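Local atomic coordinates of alpha-11 giardin (Giardia intestinalis, PDB entry 2II2), a protein that binds calcium and, as a member of the annexin family, probably binds acidic phospholipids and takes part in attachment of the parasite through its cytoskeleton. Residues A[97-102]-A[257-262]. Residues are numbered along the deposited sequence; the frame is centred on the assembly and turned at random.
Sequences IHDVVL and ARITGL
Asp99 and Arg258 meet near the centre of the chain and illustrate how a buried ion pair can be satisfied between two helices that otherwise stand well apart. The local axes of 97-102 and 257-262 come no closer than 11.0 Å and run nearly parallel, 22° apart, a gap bridged by side chains. Arg258 leaves its helix with CG anti to the backbone N and bends at chi3, which turns the NE edge of the guanidinium to the carboxylate. The grip is side-on, and both nitrogens use one oxygen: NE donates to Asp99 OD2 at 2.7 Å, while Arg258 NH2 reaches the same Asp99 OD2 at 2.9 Å. Of the two bonds the one from NE is straighter. OD2 lies almost exactly in the guanidinium plane. The carboxylate plane is turned 37° from it: NE meets OD2 on the anti side but 21° out of the carboxylate plane, and NH2 comes from above that plane. The other oxygen, OD1, is engaged by Arg220 NH2 in a second salt bridge, so each carboxylate oxygen has an arginine partner. Two arginines about one buried acid would be expected to favour its ionised form. Ile259 CG1 lies 3.8 Å from Asp99 OD2. A separate apolar contact joins Val100 CG2 to Leu262 CD1 at 4.1 Å, their side chains crossing at about a right angle. In this all-helical annexin the contact joins helix 94-102 to helix 249-263, far apart in sequence. Helix 76-89 packs against both through Val83, which touches Val100 and Arg258; helix 137-147 lies against Ile97 and takes the His98 NE2 bond at Ala138 O, whereas helix 232-244 receives Ile259 and, on helix 298-306, Trp306 NE1 bonds Thr260 OG1, which also pairs with Ala256 O.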
loop_
_atom_site.group_PDB
_atom_site.type_symbol
_atom_site.label_atom_id
_atom_site.label_comp_id
_atom_site.label_asym_id
_atom_site.label_seq_id
_atom_site.Cartn_x
_atom_site.Cartn_y
_atom_site.Cartn_z
ATOM N N ILE A 97 5.398 1.781 5.513
ATOM C CA ILE A 97 6.209 0.555 5.544
ATOM C C ILE A 97 5.311 -0.678 5.437
ATOM O O ILE A 97 5.600 -1.609 4.679
ATOM C CB ILE A 97 7.084 0.482 6.833
ATOM C CG1 ILE A 97 8.001 1.715 6.942
ATOM C CG2 ILE A 97 7.894 -0.799 6.811
ATOM C CD1 ILE A 97 8.585 1.927 8.341
ATOM N N HIS A 98 4.219 -0.676 6.185
ATOM C CA HIS A 98 3.287 -1.780 6.162
ATOM C C HIS A 98 2.721 -2.020 4.776
ATOM O O HIS A 98 2.628 -3.159 4.307
ATOM C CB HIS A 98 2.138 -1.532 7.140
ATOM C CG HIS A 98 2.529 -1.674 8.567
ATOM N ND1 HIS A 98 1.727 -1.215 9.584
ATOM C CD2 HIS A 98 3.633 -2.195 9.153
ATOM C CE1 HIS A 98 2.323 -1.450 10.739
ATOM N NE2 HIS A 98 3.470 -2.070 10.506
ATOM N N ASP A 99 2.315 -0.944 4.107
ATOM C CA ASP A 99 1.765 -1.098 2.750
ATOM C C ASP A 99 2.754 -1.879 1.867
ATOM O O ASP A 99 2.395 -2.786 1.091
ATOM C CB ASP A 99 1.482 0.266 2.099
ATOM C CG ASP A 99 0.320 1.007 2.730
ATOM O OD1 ASP A 99 -0.416 0.408 3.527
ATOM O OD2 ASP A 99 0.118 2.213 2.443
ATOM N N VAL A 100 4.020 -1.509 1.966
ATOM C CA VAL A 100 5.051 -2.117 1.163
ATOM C C VAL A 100 5.357 -3.562 1.520
ATOM O O VAL A 100 5.476 -4.376 0.613
ATOM C CB VAL A 100 6.344 -1.284 1.180
ATOM C CG1 VAL A 100 7.512 -2.048 0.559
ATOM C CG2 VAL A 100 6.106 0.030 0.454
ATOM N N VAL A 101 5.545 -3.859 2.811
ATOM C CA VAL A 101 6.020 -5.181 3.190
ATOM C C VAL A 101 4.916 -6.171 3.493
ATOM O O VAL A 101 5.164 -7.382 3.419
ATOM C CB VAL A 101 7.064 -5.157 4.362
ATOM C CG1 VAL A 101 8.235 -4.201 4.004
ATOM C CG2 VAL A 101 6.451 -4.804 5.709
ATOM N N LEU A 102 3.725 -5.691 3.846
ATOM C CA LEU A 102 2.621 -6.599 4.136
ATOM C C LEU A 102 1.879 -7.025 2.874
ATOM O O LEU A 102 1.355 -8.128 2.807
ATOM C CB LEU A 102 1.654 -5.986 5.156
ATOM C CG LEU A 102 2.248 -5.625 6.533
ATOM C CD1 LEU A 102 1.168 -5.134 7.423
ATOM C CD2 LEU A 102 2.963 -6.806 7.193
ATOM N N ALA A 257 -2.916 8.203 -2.459
ATOM C CA ALA A 257 -1.969 8.333 -3.560
ATOM C C ALA A 257 -0.989 7.159 -3.568
ATOM O O ALA A 257 -0.712 6.576 -4.623
ATOM C CB ALA A 257 -1.233 9.659 -3.473
ATOM N N ARG A 258 -0.457 6.806 -2.399
ATOM C CA ARG A 258 0.496 5.704 -2.331
ATOM C C ARG A 258 -0.120 4.354 -2.678
ATOM O O ARG A 258 0.447 3.587 -3.460
ATOM C CB ARG A 258 1.116 5.670 -0.948
ATOM C CG ARG A 258 2.052 4.513 -0.734
ATOM C CD ARG A 258 2.655 4.472 0.665
ATOM N NE ARG A 258 1.663 4.297 1.720
ATOM C CZ ARG A 258 1.347 5.207 2.631
ATOM N NH1 ARG A 258 1.863 6.442 2.615
ATOM N NH2 ARG A 258 0.482 4.876 3.564
ATOM N N ILE A 259 -1.266 4.066 -2.060
ATOM C CA ILE A 259 -1.965 2.811 -2.294
ATOM C C ILE A 259 -2.310 2.677 -3.779
ATOM O O ILE A 259 -2.118 1.607 -4.384
ATOM C CB ILE A 259 -3.204 2.735 -1.401
ATOM C CG1 ILE A 259 -2.796 2.689 0.066
ATOM C CG2 ILE A 259 -4.062 1.536 -1.785
ATOM C CD1 ILE A 259 -3.889 3.129 1.030
ATOM N N THR A 260 -2.835 3.748 -4.370
ATOM C CA THR A 260 -3.149 3.725 -5.791
ATOM C C THR A 260 -1.902 3.520 -6.645
ATOM O O THR A 260 -1.877 2.686 -7.535
ATOM C CB THR A 260 -3.826 5.065 -6.179
ATOM O OG1 THR A 260 -5.046 5.213 -5.442
ATOM C CG2 THR A 260 -4.131 5.132 -7.636
ATOM N N GLY A 261 -0.862 4.314 -6.386
ATOM C CA GLY A 261 0.346 4.222 -7.184
ATOM C C GLY A 261 0.978 2.842 -7.147
ATOM O O GLY A 261 1.439 2.327 -8.175
ATOM N N LEU A 262 1.035 2.263 -5.954
ATOM C CA LEU A 262 1.645 0.945 -5.806
ATOM C C LEU A 262 0.817 -0.243 -6.344
ATOM O O LEU A 262 1.371 -1.211 -6.879
ATOM C CB LEU A 262 1.995 0.651 -4.347
ATOM C CG LEU A 262 3.051 1.539 -3.684
ATOM C CD1 LEU A 262 3.207 1.171 -2.205
ATOM C CD2 LEU A 262 4.380 1.319 -4.407
#